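Local coordinates for oxidoreductase, NAD-binding/iron-sulfur cluster-binding protein (Nitratireductor pacificus pht-3B, PDB 6ZXU), which is a cobalamin-dependent catabolic reductive dehalogenase that carries two [4Fe-4S] clusters and probably strips halogen from organohalide substrates by reduction, at residues Tyr31-Arg36 with Gly431-Glu436; Ala382-Gly387 with Ser526-Ile531; Ala392-Ile397 with Pro508-Arg513; Ile554-Lys559 with Asp669-Asn674; Cys595-Glu600 with Glu610-Val615. One frame throughout, in Å; residues are numbered along the deposited sequence.

Interaction 1 (Tyr31-Arg36 with Gly431-Glu436)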
# COMPACT_ATOMS: atom_id res chain seq x y z
N TYR A 31 2.93 22.60 -8.20
CA TYR A 31 4.04 22.95 -7.33
C TYR A 31 4.43 21.75 -6.51
O TYR A 31 3.54 21.00 -6.08
CB TYR A 31 3.65 24.18 -6.46
CG TYR A 31 3.30 25.36 -7.33
CD1 TYR A 31 4.28 26.02 -8.02
CD2 TYR A 31 1.97 25.75 -7.54
CE1 TYR A 31 3.94 27.06 -8.91
CE2 TYR A 31 1.63 26.81 -8.36
CZ TYR A 31 2.61 27.44 -9.08
OH TYR A 31 2.34 28.51 -9.98
N SER A 32 5.73 21.56 -6.30
CA SER A 32 6.27 20.46 -5.52
C SER A 32 6.01 20.65 -4.07
O SER A 32 6.00 21.77 -3.53
CB SER A 32 7.75 20.34 -5.72
OG SER A 32 8.32 19.31 -4.97
N ASN A 33 5.82 19.55 -3.39
CA ASN A 33 5.73 19.61 -1.93
C ASN A 33 7.04 19.23 -1.24
O ASN A 33 7.06 18.92 -0.04
CB ASN A 33 4.61 18.73 -1.42
CG ASN A 33 4.84 17.25 -1.72
OD1 ASN A 33 5.97 16.77 -1.87
ND2 ASN A 33 3.76 16.51 -1.76
N ARG A 34 8.15 19.33 -1.96
CA ARG A 34 9.42 18.82 -1.42
C ARG A 34 9.88 19.55 -0.15
O ARG A 34 10.66 19.02 0.58
CB ARG A 34 10.52 18.85 -2.46
CG ARG A 34 10.92 20.22 -2.91
CD ARG A 34 12.15 20.18 -3.80
NE ARG A 34 11.81 19.57 -5.08
CZ ARG A 34 11.34 20.22 -6.17
NH1 ARG A 34 11.16 21.55 -6.17
NH2 ARG A 34 11.05 19.53 -7.26
N ASP A 35 9.41 20.76 0.08
CA ASP A 35 9.78 21.49 1.33
C ASP A 35 8.72 21.55 2.38
O ASP A 35 8.82 22.30 3.31
CB ASP A 35 10.23 22.87 0.96
CG ASP A 35 11.51 22.82 0.13
OD1 ASP A 35 12.44 22.07 0.51
OD2 ASP A 35 11.58 23.49 -0.93
N ARG A 36 7.69 20.72 2.21
CA ARG A 36 6.57 20.70 3.12
C ARG A 36 6.69 19.46 4.01
O ARG A 36 6.63 18.34 3.54
CB ARG A 36 5.30 20.69 2.34
CG ARG A 36 4.05 20.61 3.19
CD ARG A 36 2.84 20.79 2.33
NE ARG A 36 1.57 20.82 3.05
CZ ARG A 36 1.06 21.92 3.55
NH1 ARG A 36 1.68 23.05 3.40
NH2 ARG A 36 -0.13 21.91 4.07
N GLY A 431 3.79 5.04 -1.05
CA GLY A 431 3.89 6.40 -0.55
C GLY A 431 5.17 7.11 -0.99
O GLY A 431 6.20 6.90 -0.36
N TYR A 432 5.05 8.04 -1.94
CA TYR A 432 6.18 8.77 -2.43
C TYR A 432 6.89 9.62 -1.36
O TYR A 432 8.12 9.58 -1.23
CB TYR A 432 5.82 9.63 -3.65
CG TYR A 432 7.01 10.46 -4.15
CD1 TYR A 432 8.03 9.89 -4.86
CD2 TYR A 432 7.14 11.80 -3.83
CE1 TYR A 432 9.08 10.62 -5.30
CE2 TYR A 432 8.23 12.51 -4.22
CZ TYR A 432 9.18 11.93 -5.00
OH TYR A 432 10.25 12.70 -5.39
N GLU A 433 6.10 10.32 -0.55
CA GLU A 433 6.69 11.40 0.29
C GLU A 433 7.43 10.79 1.49
O GLU A 433 8.53 11.26 1.79
CB GLU A 433 5.63 12.36 0.78
CG GLU A 433 5.26 13.39 -0.32
CD GLU A 433 4.30 12.86 -1.44
OE1 GLU A 433 4.07 13.62 -2.48
OE2 GLU A 433 3.81 11.68 -1.30
N THR A 434 6.94 9.71 2.03
CA THR A 434 7.66 9.03 3.08
C THR A 434 8.97 8.42 2.53
O THR A 434 10.04 8.55 3.12
CB THR A 434 6.82 7.96 3.76
OG1 THR A 434 5.79 8.60 4.49
CG2 THR A 434 7.63 7.13 4.72
N MET A 435 8.91 7.79 1.36
CA MET A 435 10.08 7.19 0.81
C MET A 435 11.15 8.22 0.48
O MET A 435 12.35 7.88 0.48
CB MET A 435 9.71 6.33 -0.45
CG MET A 435 10.56 5.12 -0.65
SD MET A 435 9.86 4.04 -2.03
CE MET A 435 8.35 3.40 -1.26
N GLU A 436 10.76 9.45 0.18
CA GLU A 436 11.72 10.50 -0.10
C GLU A 436 12.63 10.80 1.10
O GLU A 436 13.75 11.14 0.91
CB GLU A 436 10.99 11.80 -0.53
CG GLU A 436 10.75 11.91 -2.03
CD GLU A 436 12.04 11.62 -2.92
OE1 GLU A 436 12.19 10.49 -3.52
OE2 GLU A 436 12.94 12.53 -3.00
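Asn33 and Glu433 make the whole of this contact, a single amide-to-carboxylate bond between a loop near the N-terminus and the start of a helix. Asn33 ND2 donates to Glu433 OE1 over 3.0 Å, with a nearly linear N-H...O angle of 172°. The acceptor lies practically in the amide plane, so the amide N-H is aimed at it squarely. From the other end the fit is less regular: the oxygen is met on its anti side, 34° out of the carboxylate plane, and the two flat groups are turned steeply against each other. Glu433 reaches the amide because its chain bends at the second torsion (chi2 78°). The loop is shaped by two overlapping turns, an ST turn in which Ser32 OG accepts from Arg34 N at 3.0 Å, and a type I beta turn from Asn33 to Arg36 closed by Arg36 N to Asn33 O at 2.9 Å. On the other partner, Gly431 occupies the N-cap position ahead of helix 432-437. An alanine in place of Asn33 would probably leave Glu433 OE1 without this amide donor, the remaining partner, Arg29, forming just a long, weak ion pair. Away from the bond the contact is sparse: the two segments bury only 82 Å² together, and Arg34 and Asp35 lie on the exposed side of the turn, the Arg34 guanidinium folded back with one face over Ser32 OG.

Interaction 2 (Ala382-Gly387 with Ser526-Ile531); sequences AIKALG and SVDRPI
Lys384 and Asp528 form a salt bridge at the protein surface, linking helix 376-390 to the loop that follows strand 514-521, alongside strand 394-399 at the border of an antiparallel sheet. The two side chains approach from opposite directions. Lys384 leaves the helix with CG beside its backbone N (chi1 -62°) and is fully extended beyond that point, which carries the ammonium group the full length of the chain toward the loop. Its aliphatic part passes Val395 and Ile397 of the strand on the way. Asp528 points its carboxylate back toward the helix, and both oxygens come within range of the same nitrogen. The two bonds are unequal: Lys384 NZ to Asp528 OD2 is a weak one at 3.2 Å, on the oxygen that also accepts from the backbone N of Ile397. Asp528 is thus held by the strand edge as well as by the lysine, a second bond to the same carboxylate that is likely to limit its rotation. The interface is small, 74 Å² summed over both segments, and consists of this pair. The stronger bond runs from Lys384 NZ to Asp528 OD1, 2.9 Å long, and enters through the syn lone pair of OD1, on the side of the other oxygen.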
# COMPACT_ATOMS: atom_id res chain seq x y z
N ALA A 382 -18.03 -2.54 -12.49
CA ALA A 382 -18.54 -2.51 -11.13
C ALA A 382 -17.44 -2.85 -10.12
O ALA A 382 -17.27 -2.19 -9.16
CB ALA A 382 -19.75 -3.44 -10.93
N ILE A 383 -16.67 -3.88 -10.40
CA ILE A 383 -15.58 -4.33 -9.58
C ILE A 383 -14.48 -3.25 -9.52
O ILE A 383 -13.98 -2.96 -8.45
CB ILE A 383 -15.04 -5.68 -10.13
CG1 ILE A 383 -15.98 -6.84 -9.76
CG2 ILE A 383 -13.65 -5.99 -9.58
CD1 ILE A 383 -16.07 -7.14 -8.28
N LYS A 384 -14.15 -2.65 -10.63
CA LYS A 384 -13.23 -1.54 -10.63
C LYS A 384 -13.71 -0.34 -9.81
O LYS A 384 -13.00 0.13 -8.95
CB LYS A 384 -12.83 -1.13 -12.02
CG LYS A 384 -12.12 -2.22 -12.77
CD LYS A 384 -11.73 -1.76 -14.16
CE LYS A 384 -10.99 -2.84 -14.89
NZ LYS A 384 -10.55 -2.34 -16.19
N ALA A 385 -14.93 0.09 -10.02
CA ALA A 385 -15.53 1.16 -9.26
C ALA A 385 -15.50 0.82 -7.75
O ALA A 385 -15.19 1.71 -6.91
CB ALA A 385 -16.97 1.41 -9.71
N LEU A 386 -15.78 -0.41 -7.41
CA LEU A 386 -15.78 -0.85 -6.06
C LEU A 386 -14.41 -0.75 -5.45
O LEU A 386 -14.23 -0.18 -4.35
CB LEU A 386 -16.33 -2.26 -5.97
CG LEU A 386 -16.46 -2.87 -4.61
CD1 LEU A 386 -17.33 -1.96 -3.74
CD2 LEU A 386 -17.02 -4.29 -4.61
N GLY A 387 -13.40 -1.20 -6.16
CA GLY A 387 -12.01 -1.08 -5.64
C GLY A 387 -11.59 0.37 -5.44
O GLY A 387 -11.01 0.69 -4.41
N SER A 526 -15.09 -9.19 -17.86
CA SER A 526 -14.15 -8.95 -18.94
C SER A 526 -12.73 -8.68 -18.39
O SER A 526 -12.56 -8.01 -17.36
CB SER A 526 -14.56 -7.78 -19.78
OG SER A 526 -15.86 -7.99 -20.25
N VAL A 527 -11.73 -9.24 -19.04
CA VAL A 527 -10.34 -9.17 -18.58
C VAL A 527 -9.65 -8.04 -19.27
O VAL A 527 -10.10 -7.57 -20.33
CB VAL A 527 -9.55 -10.52 -18.75
CG1 VAL A 527 -10.23 -11.60 -18.01
CG2 VAL A 527 -9.36 -10.85 -20.17
N ASP A 528 -8.68 -7.45 -18.59
CA ASP A 528 -7.79 -6.47 -19.17
C ASP A 528 -6.69 -7.14 -19.95
O ASP A 528 -6.62 -8.34 -19.96
CB ASP A 528 -7.20 -5.57 -18.07
CG ASP A 528 -8.32 -4.71 -17.42
OD1 ASP A 528 -8.84 -3.80 -18.07
OD2 ASP A 528 -8.71 -4.97 -16.25
N ARG A 529 -5.96 -6.36 -20.72
CA ARG A 529 -4.84 -6.84 -21.51
C ARG A 529 -3.50 -6.29 -20.97
O ARG A 529 -3.49 -5.25 -20.34
CB ARG A 529 -4.98 -6.42 -22.98
CG ARG A 529 -6.08 -7.14 -23.72
CD ARG A 529 -6.00 -6.89 -25.22
NE ARG A 529 -6.36 -5.55 -25.61
CZ ARG A 529 -5.90 -4.94 -26.71
NH1 ARG A 529 -5.00 -5.52 -27.49
NH2 ARG A 529 -6.31 -3.71 -26.99
N PRO A 530 -2.41 -7.03 -21.17
CA PRO A 530 -1.10 -6.49 -20.85
C PRO A 530 -0.80 -5.14 -21.44
O PRO A 530 -1.42 -4.74 -22.46
CB PRO A 530 -0.15 -7.55 -21.41
CG PRO A 530 -0.94 -8.79 -21.40
CD PRO A 530 -2.34 -8.41 -21.64
N ILE A 531 0.19 -4.44 -20.88
CA ILE A 531 0.51 -3.07 -21.33
C ILE A 531 1.94 -3.03 -21.88
O ILE A 531 2.77 -3.89 -21.57
CB ILE A 531 0.34 -2.00 -20.22
CG1 ILE A 531 1.19 -2.36 -19.05
CG2 ILE A 531 -1.15 -1.80 -19.91
CD1 ILE A 531 1.19 -1.34 -17.94

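Interaction 3 (Ala392-Ile397 with Pro508-Arg513)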
# COMPACT_ATOMS: atom_id res chain seq x y z
N ALA A 392 -8.40 1.60 -3.51
CA ALA A 392 -7.31 1.12 -4.37
C ALA A 392 -6.76 2.24 -5.24
O ALA A 392 -7.47 3.15 -5.62
CB ALA A 392 -7.82 -0.04 -5.23
N ASP A 393 -5.48 2.19 -5.57
CA ASP A 393 -4.86 3.07 -6.54
C ASP A 393 -4.96 2.61 -8.02
O ASP A 393 -5.13 3.41 -8.88
CB ASP A 393 -3.40 3.35 -6.16
CG ASP A 393 -3.31 4.13 -4.75
OD1 ASP A 393 -3.99 5.19 -4.63
OD2 ASP A 393 -2.72 3.61 -3.75
N PHE A 394 -4.93 1.30 -8.25
CA PHE A 394 -5.19 0.67 -9.54
C PHE A 394 -5.99 -0.59 -9.34
O PHE A 394 -5.75 -1.35 -8.39
CB PHE A 394 -3.89 0.32 -10.25
CG PHE A 394 -3.03 1.49 -10.62
CD1 PHE A 394 -2.20 2.08 -9.69
CD2 PHE A 394 -3.11 2.07 -11.86
CE1 PHE A 394 -1.45 3.21 -10.00
CE2 PHE A 394 -2.35 3.19 -12.17
CZ PHE A 394 -1.53 3.76 -11.23
N VAL A 395 -6.87 -0.87 -10.25
CA VAL A 395 -7.61 -2.13 -10.32
C VAL A 395 -7.53 -2.70 -11.76
O VAL A 395 -7.69 -1.97 -12.73
CB VAL A 395 -9.12 -1.99 -9.96
CG1 VAL A 395 -9.78 -3.36 -9.91
CG2 VAL A 395 -9.34 -1.29 -8.65
N GLY A 396 -7.15 -3.95 -11.85
CA GLY A 396 -7.15 -4.69 -13.10
C GLY A 396 -7.67 -6.09 -12.87
O GLY A 396 -7.64 -6.61 -11.79
N ILE A 397 -8.04 -6.76 -13.95
CA ILE A 397 -8.64 -8.05 -13.93
C ILE A 397 -8.04 -8.94 -15.00
O ILE A 397 -7.83 -8.48 -16.13
CB ILE A 397 -10.19 -7.94 -14.20
CG1 ILE A 397 -10.82 -6.97 -13.19
CG2 ILE A 397 -10.82 -9.33 -14.08
CD1 ILE A 397 -12.19 -6.51 -13.55
N PRO A 508 3.45 2.53 -15.08
CA PRO A 508 3.94 3.74 -15.71
C PRO A 508 3.65 5.04 -14.93
O PRO A 508 4.24 6.09 -15.23
CB PRO A 508 3.27 3.71 -17.08
CG PRO A 508 2.10 2.83 -16.90
CD PRO A 508 2.49 1.80 -15.90
N PHE A 509 2.80 5.01 -13.92
CA PHE A 509 2.45 6.22 -13.19
C PHE A 509 3.06 6.22 -11.78
O PHE A 509 3.41 7.29 -11.32
CB PHE A 509 0.93 6.41 -13.11
CG PHE A 509 0.29 6.56 -14.46
CD1 PHE A 509 0.42 7.73 -15.14
CD2 PHE A 509 -0.30 5.49 -15.10
CE1 PHE A 509 -0.10 7.87 -16.41
CE2 PHE A 509 -0.88 5.62 -16.35
CZ PHE A 509 -0.77 6.78 -17.04
N ILE A 510 3.09 5.11 -11.06
CA ILE A 510 3.64 5.07 -9.66
C ILE A 510 4.95 4.29 -9.63
O ILE A 510 5.48 4.04 -8.56
CB ILE A 510 2.64 4.57 -8.63
CG1 ILE A 510 2.29 3.11 -8.82
CG2 ILE A 510 1.39 5.41 -8.64
CD1 ILE A 510 1.56 2.54 -7.63
N GLY A 511 5.49 3.95 -10.83
CA GLY A 511 6.75 3.27 -10.85
C GLY A 511 6.69 1.95 -10.15
O GLY A 511 5.70 1.22 -10.21
N PRO A 512 7.77 1.60 -9.44
CA PRO A 512 7.79 0.32 -8.74
C PRO A 512 7.32 0.45 -7.26
O PRO A 512 7.49 -0.49 -6.50
CB PRO A 512 9.26 -0.06 -8.75
CG PRO A 512 9.93 1.25 -8.66
CD PRO A 512 9.06 2.27 -9.40
N ARG A 513 6.59 1.53 -6.96
CA ARG A 513 6.24 1.95 -5.61
C ARG A 513 4.90 1.38 -5.15
O ARG A 513 4.01 2.08 -4.82
CB ARG A 513 6.24 3.47 -5.58
CG ARG A 513 6.41 4.08 -4.27
CD ARG A 513 6.31 5.57 -4.34
NE ARG A 513 5.11 5.99 -5.00
CZ ARG A 513 5.02 6.70 -6.09
NH1 ARG A 513 6.08 7.17 -6.68
NH2 ARG A 513 3.83 7.04 -6.56
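Phe394 pushes the outer edge of its ring against the side chain of Ile510. The touching atom is CE1, which lies 3.8 Å from Ile510 CG2, a methyl sitting near the ring plane, so the packing is edge-on and no face is used. Ile510 CG1 and CD1 approach the same ring carbon almost as closely, and the two side chains slide past each other in opposite directions. Ile510 can present all three carbons because its CG1 is set between the backbone N and the carbonyl carbon (chi1 67°), which places CG2 beside the backbone N. The next ring atom, Phe394 CZ, rests 4.1 Å from Phe509 CB, and these two side chains cross at about a right angle. No hydrogen bond joins the segments; the evidence for the contact is apolar packing, with 144 Å² buried. The segment 508-513 carries a type II' beta turn from Ile510 to Arg513, closed by Arg513 N to Ile510 O at 3.2 Å. Gly511 takes a positive phi of 61°, and a CB there would collide with Pro512 CD. The other segment has a classic beta bulge, Asp393 and Phe394 both facing Leu427 of the adjacent strand 422-429. The ring of Phe394 also meets Tyr288, their planes about 15° apart, while Phe509 touches Pro289 and Met290. Beyond the turn the chain continues to Ser514, a cobalamin-binding residue, and the side chain of Ile510 lies about 8 Å from the bound cobalamin.

Interaction 4 (Ile554-Lys559 with Asp669-Asn674); sequences ISFGDK and DKIGAN
With CG beside its backbone N (chi1 -72°), Phe556 turns one ring face toward Ile671, whose CG1 stands anti to the backbone N (chi1 -175°) and so extends over that face. The result is a CH-pi contact: Ile671 CG1 is 3.9 Å from the centroid of the Phe556 ring and 18° off its normal. The second branch settles nearer the ring root, Ile671 CG2 lying 3.6 Å from Phe556 CD2, so both branches rest on the same face. Beside this apolar pair the backbones come close at two glycines, Gly557 CA and Gly672 CA being 4.4 Å apart. Gly672 CA packs 3.8 Å from Phe556 O, and a side-chain carbon on that glycine would sit tightly against the same oxygen. The loop is braced internally by an ST turn, Ser555 OG accepting from Gly557 N over 2.9 Å. Gln675, just beyond the short helix 671-674, gives a polar counterpart, bonding to Phe556 N and Ile554 O. In the fold, this late helix packs against the loop between helix 544-548 and strand 560-562: Phe556 also touches Ala546 of the former helix, and Ile554, at the start of the loop, reaches an iron-sulfur cluster.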
# COMPACT_ATOMS: atom_id res chain seq x y z
N ILE A 554 20.47 -7.22 -7.49
CA ILE A 554 19.79 -6.94 -8.77
C ILE A 554 20.78 -7.15 -9.91
O ILE A 554 21.90 -6.67 -9.85
CB ILE A 554 19.15 -5.52 -8.74
CG1 ILE A 554 18.08 -5.50 -7.67
CG2 ILE A 554 18.66 -5.10 -10.11
CD1 ILE A 554 17.46 -4.16 -7.43
N SER A 555 20.32 -7.79 -10.98
CA SER A 555 21.14 -8.01 -12.16
C SER A 555 21.50 -6.77 -12.97
O SER A 555 20.64 -5.94 -13.30
CB SER A 555 20.48 -9.04 -13.07
OG SER A 555 21.25 -9.21 -14.26
N PHE A 556 22.78 -6.61 -13.25
CA PHE A 556 23.34 -5.63 -14.18
C PHE A 556 23.39 -6.15 -15.59
O PHE A 556 23.81 -5.44 -16.48
CB PHE A 556 24.79 -5.26 -13.79
CG PHE A 556 24.92 -4.42 -12.58
CD1 PHE A 556 25.08 -4.96 -11.38
CD2 PHE A 556 25.01 -3.06 -12.71
CE1 PHE A 556 25.23 -4.16 -10.26
CE2 PHE A 556 25.17 -2.25 -11.61
CZ PHE A 556 25.30 -2.80 -10.37
N GLY A 557 22.90 -7.35 -15.82
CA GLY A 557 23.02 -7.98 -17.12
C GLY A 557 21.70 -8.11 -17.89
O GLY A 557 20.80 -7.33 -17.69
N ASP A 558 21.65 -9.05 -18.80
CA ASP A 558 20.57 -9.19 -19.71
C ASP A 558 19.48 -10.09 -19.08
O ASP A 558 19.75 -10.79 -18.13
CB ASP A 558 21.08 -9.84 -20.98
CG ASP A 558 21.96 -8.91 -21.80
OD1 ASP A 558 21.80 -7.65 -21.70
OD2 ASP A 558 22.79 -9.48 -22.55
N LYS A 559 18.30 -10.01 -19.64
CA LYS A 559 17.23 -10.89 -19.23
C LYS A 559 17.62 -12.35 -19.56
O LYS A 559 18.38 -12.62 -20.49
CB LYS A 559 15.93 -10.53 -19.90
CG LYS A 559 15.28 -9.29 -19.33
CD LYS A 559 14.06 -8.85 -20.13
CE LYS A 559 14.51 -8.01 -21.31
NZ LYS A 559 13.35 -7.68 -22.16
N ASP A 669 32.00 -0.60 -16.04
CA ASP A 669 31.48 -0.90 -17.36
C ASP A 669 31.36 -2.41 -17.58
O ASP A 669 30.49 -2.86 -18.33
CB ASP A 669 32.36 -0.22 -18.46
N LYS A 670 32.21 -3.19 -16.91
CA LYS A 670 32.22 -4.66 -17.12
C LYS A 670 31.37 -5.46 -16.13
O LYS A 670 31.33 -6.68 -16.19
CB LYS A 670 33.67 -5.15 -17.15
CG LYS A 670 34.52 -4.51 -18.30
N ILE A 671 30.69 -4.77 -15.22
CA ILE A 671 29.95 -5.42 -14.15
C ILE A 671 28.86 -6.37 -14.70
O ILE A 671 28.56 -7.38 -14.08
CB ILE A 671 29.40 -4.38 -13.15
CG1 ILE A 671 28.73 -5.03 -11.95
CG2 ILE A 671 28.44 -3.41 -13.85
CD1 ILE A 671 29.65 -5.92 -11.19
N GLY A 672 28.29 -6.05 -15.87
CA GLY A 672 27.29 -6.93 -16.46
C GLY A 672 27.83 -8.30 -16.77
O GLY A 672 27.19 -9.30 -16.52
N ALA A 673 29.05 -8.36 -17.23
CA ALA A 673 29.73 -9.60 -17.57
C ALA A 673 30.36 -10.28 -16.38
O ALA A 673 30.60 -11.48 -16.41
CB ALA A 673 30.81 -9.29 -18.56
N ASN A 674 30.66 -9.52 -15.32
CA ASN A 674 31.36 -10.08 -14.14
C ASN A 674 30.50 -10.53 -12.99
O ASN A 674 30.87 -11.48 -12.26
CB ASN A 674 32.45 -9.11 -13.63
CG ASN A 674 33.67 -9.08 -14.58
OD1 ASN A 674 34.15 -10.12 -15.05
ND2 ASN A 674 34.19 -7.96 -14.76

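Interaction 5 (Cys595-Glu600 with Glu610-Val615). With NA (sodium ion), chain G; SF4 (iron/sulfur cluster), chain D.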
# COMPACT_ATOMS: atom_id res chain seq x y z
N CYS A 595 14.55 4.10 -8.26
CA CYS A 595 14.10 4.04 -9.62
C CYS A 595 13.71 5.42 -10.18
O CYS A 595 12.94 6.10 -9.57
CB CYS A 595 12.95 3.01 -9.76
SG CYS A 595 12.48 2.71 -11.47
N PRO A 596 14.19 5.77 -11.39
CA PRO A 596 13.75 7.02 -12.01
C PRO A 596 12.24 7.16 -12.15
O PRO A 596 11.73 8.28 -12.09
CB PRO A 596 14.40 7.00 -13.39
CG PRO A 596 15.58 6.15 -13.20
CD PRO A 596 15.17 5.08 -12.23
N TRP A 597 11.52 6.08 -12.31
CA TRP A 597 10.05 6.11 -12.41
C TRP A 597 9.33 6.39 -11.10
O TRP A 597 8.12 6.61 -11.09
CB TRP A 597 9.52 4.82 -12.99
CG TRP A 597 9.94 4.57 -14.44
CD1 TRP A 597 11.08 4.01 -14.83
CD2 TRP A 597 9.18 4.85 -15.62
NE1 TRP A 597 11.10 3.87 -16.19
CE2 TRP A 597 9.96 4.41 -16.72
CE3 TRP A 597 7.90 5.37 -15.88
CZ2 TRP A 597 9.51 4.46 -18.00
CZ3 TRP A 597 7.47 5.46 -17.17
CH2 TRP A 597 8.29 5.04 -18.23
N ASN A 598 10.06 6.35 -10.00
CA ASN A 598 9.55 6.77 -8.74
C ASN A 598 9.65 8.28 -8.67
O ASN A 598 10.72 8.82 -8.40
CB ASN A 598 10.29 6.04 -7.58
CG ASN A 598 9.86 6.57 -6.17
OD1 ASN A 598 8.70 6.87 -5.92
ND2 ASN A 598 10.85 6.85 -5.33
N ARG A 599 8.56 8.98 -8.92
CA ARG A 599 8.55 10.43 -9.02
C ARG A 599 7.38 11.05 -8.33
O ARG A 599 6.37 10.40 -8.11
CB ARG A 599 8.33 10.88 -10.46
CG ARG A 599 9.33 10.38 -11.39
CD ARG A 599 9.25 11.15 -12.68
NE ARG A 599 10.47 10.91 -13.42
CZ ARG A 599 10.55 9.97 -14.35
NH1 ARG A 599 9.50 9.24 -14.63
NH2 ARG A 599 11.71 9.80 -15.00
N GLU A 600 7.51 12.37 -8.06
CA GLU A 600 6.44 13.12 -7.48
C GLU A 600 5.25 13.25 -8.46
O GLU A 600 5.43 13.31 -9.68
CB GLU A 600 6.93 14.53 -7.00
CG GLU A 600 5.99 15.12 -5.93
CD GLU A 600 6.33 16.55 -5.48
OE1 GLU A 600 7.47 17.01 -5.70
OE2 GLU A 600 5.45 17.23 -4.90
N GLU A 610 5.73 10.72 -19.34
CA GLU A 610 5.20 10.78 -20.70
C GLU A 610 6.31 10.74 -21.73
O GLU A 610 6.22 10.04 -22.74
CB GLU A 610 4.36 12.01 -20.95
CG GLU A 610 3.08 12.11 -20.13
CD GLU A 610 2.31 13.50 -20.32
OE1 GLU A 610 2.69 14.60 -19.75
OE2 GLU A 610 1.26 13.49 -21.02
N LEU A 611 7.37 11.50 -21.50
CA LEU A 611 8.46 11.49 -22.41
C LEU A 611 9.13 10.14 -22.46
O LEU A 611 9.55 9.71 -23.53
CB LEU A 611 9.48 12.59 -22.07
CG LEU A 611 9.11 14.04 -22.25
CD1 LEU A 611 10.08 14.98 -21.55
CD2 LEU A 611 9.06 14.34 -23.73
N SER A 612 9.31 9.50 -21.30
CA SER A 612 9.92 8.18 -21.27
C SER A 612 9.12 7.19 -22.08
O SER A 612 9.68 6.39 -22.78
CB SER A 612 10.06 7.68 -19.83
OG SER A 612 10.71 8.62 -18.98
N ILE A 613 7.79 7.27 -22.00
CA ILE A 613 6.92 6.42 -22.78
C ILE A 613 6.95 6.75 -24.26
O ILE A 613 7.17 5.85 -25.08
CB ILE A 613 5.49 6.49 -22.22
CG1 ILE A 613 5.50 5.95 -20.79
CG2 ILE A 613 4.54 5.68 -23.07
CD1 ILE A 613 4.21 6.19 -20.09
N LYS A 614 6.78 8.03 -24.62
CA LYS A 614 6.52 8.42 -25.99
C LYS A 614 7.75 8.75 -26.82
O LYS A 614 7.65 8.81 -28.04
CB LYS A 614 5.73 9.71 -26.04
CG LYS A 614 4.45 9.78 -25.21
CD LYS A 614 3.30 9.10 -25.80
CE LYS A 614 2.13 9.47 -24.87
NZ LYS A 614 1.89 10.94 -24.95
N VAL A 615 8.90 9.02 -26.22
CA VAL A 615 10.04 9.50 -26.98
C VAL A 615 11.28 8.64 -26.66
O VAL A 615 12.02 8.97 -25.75
CB VAL A 615 10.33 11.01 -26.64
CG1 VAL A 615 11.49 11.53 -27.49
CG2 VAL A 615 9.11 11.89 -26.85
NA NA G . 13.26 8.85 -8.47
FE1 SF4 D . 15.95 -0.43 -12.39
FE2 SF4 D . 16.24 1.85 -14.01
FE3 SF4 D . 13.93 1.48 -12.64
FE4 SF4 D . 14.46 -0.20 -14.72
S1 SF4 D . 14.16 2.05 -14.74
S2 SF4 D . 13.76 -0.78 -12.73
S3 SF4 D . 16.69 -0.31 -14.45
S4 SF4 D . 16.03 1.76 -11.86
O HOH W 1 13.04 10.20 -10.34
O HOH W 2 11.02 7.46 -16.45
O HOH W 3 15.43 8.30 -8.88
O HOH W 4 13.75 8.93 -6.05
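Trp597 meets helix 603-614 with the far end of its indole. Its CH2 lies 3.6 Å from Ser612 CB and 3.9 Å from Ile613 CG1, the latter at the ring edge near its plane. A water sits 3.2 Å above one indole face; it accepts from Arg599 NH2 and donates to Ser612 OG, each bond 2.8 Å long, bridging the two segments. Ser612 OG is also bonded to Leu608 O, which anchors the hydroxyl to its own helix. At the opposite end of the indole, Trp597 CD1 lies 3.7 Å from sulfur S1 of the iron-sulfur cluster, again at the ring edge. Replacing Trp597 with an alanine would probably open a gap between cluster and helix and leave Ser612 CB and Ile613 CG1 without their aromatic partner. Farther out, Trp597 sits within a type I turn from Cys595 to Asn598, which is likely to fix its direction, and the turn's carbonyls, Cys595 O and Asn598 O, bind a sodium ion completed by three waters. Cys595 SG ligates iron FE3 at 2.2 Å. A cysteine followed by proline, spaced from a preceding Cys-x-x-Cys pair but serving the other cluster, is characteristic of dicluster [4Fe-4S] ferredoxin folds.

Overall arrangement
Interactions 1, 3 and 5 form one connected patch. Ser32 OG of interaction 1 lies 2.6 Å from Glu600 OE1 of interaction 5, a hydrogen bond, and Arg513 NH1 of interaction 3 is 2.7 Å from Asn598 OD1, on the residue whose carbonyl binds sodium. Met435 CE of interaction 1 packs 3.6 Å from Arg513 CG. Interaction 2 joins interaction 3 through the strand edge, with Asp528 N 2.8 Å from Ile397 O. Interaction 4 stands apart, its nearest atoms about 9 Å from interactions 3 and 5, but its loop touches the second cluster. Cys595 of interaction 5 ligates the other cluster, the Trp597 side chain lying about 11 Å from cobalamin, while interaction 2 lies away from the cofactor sites.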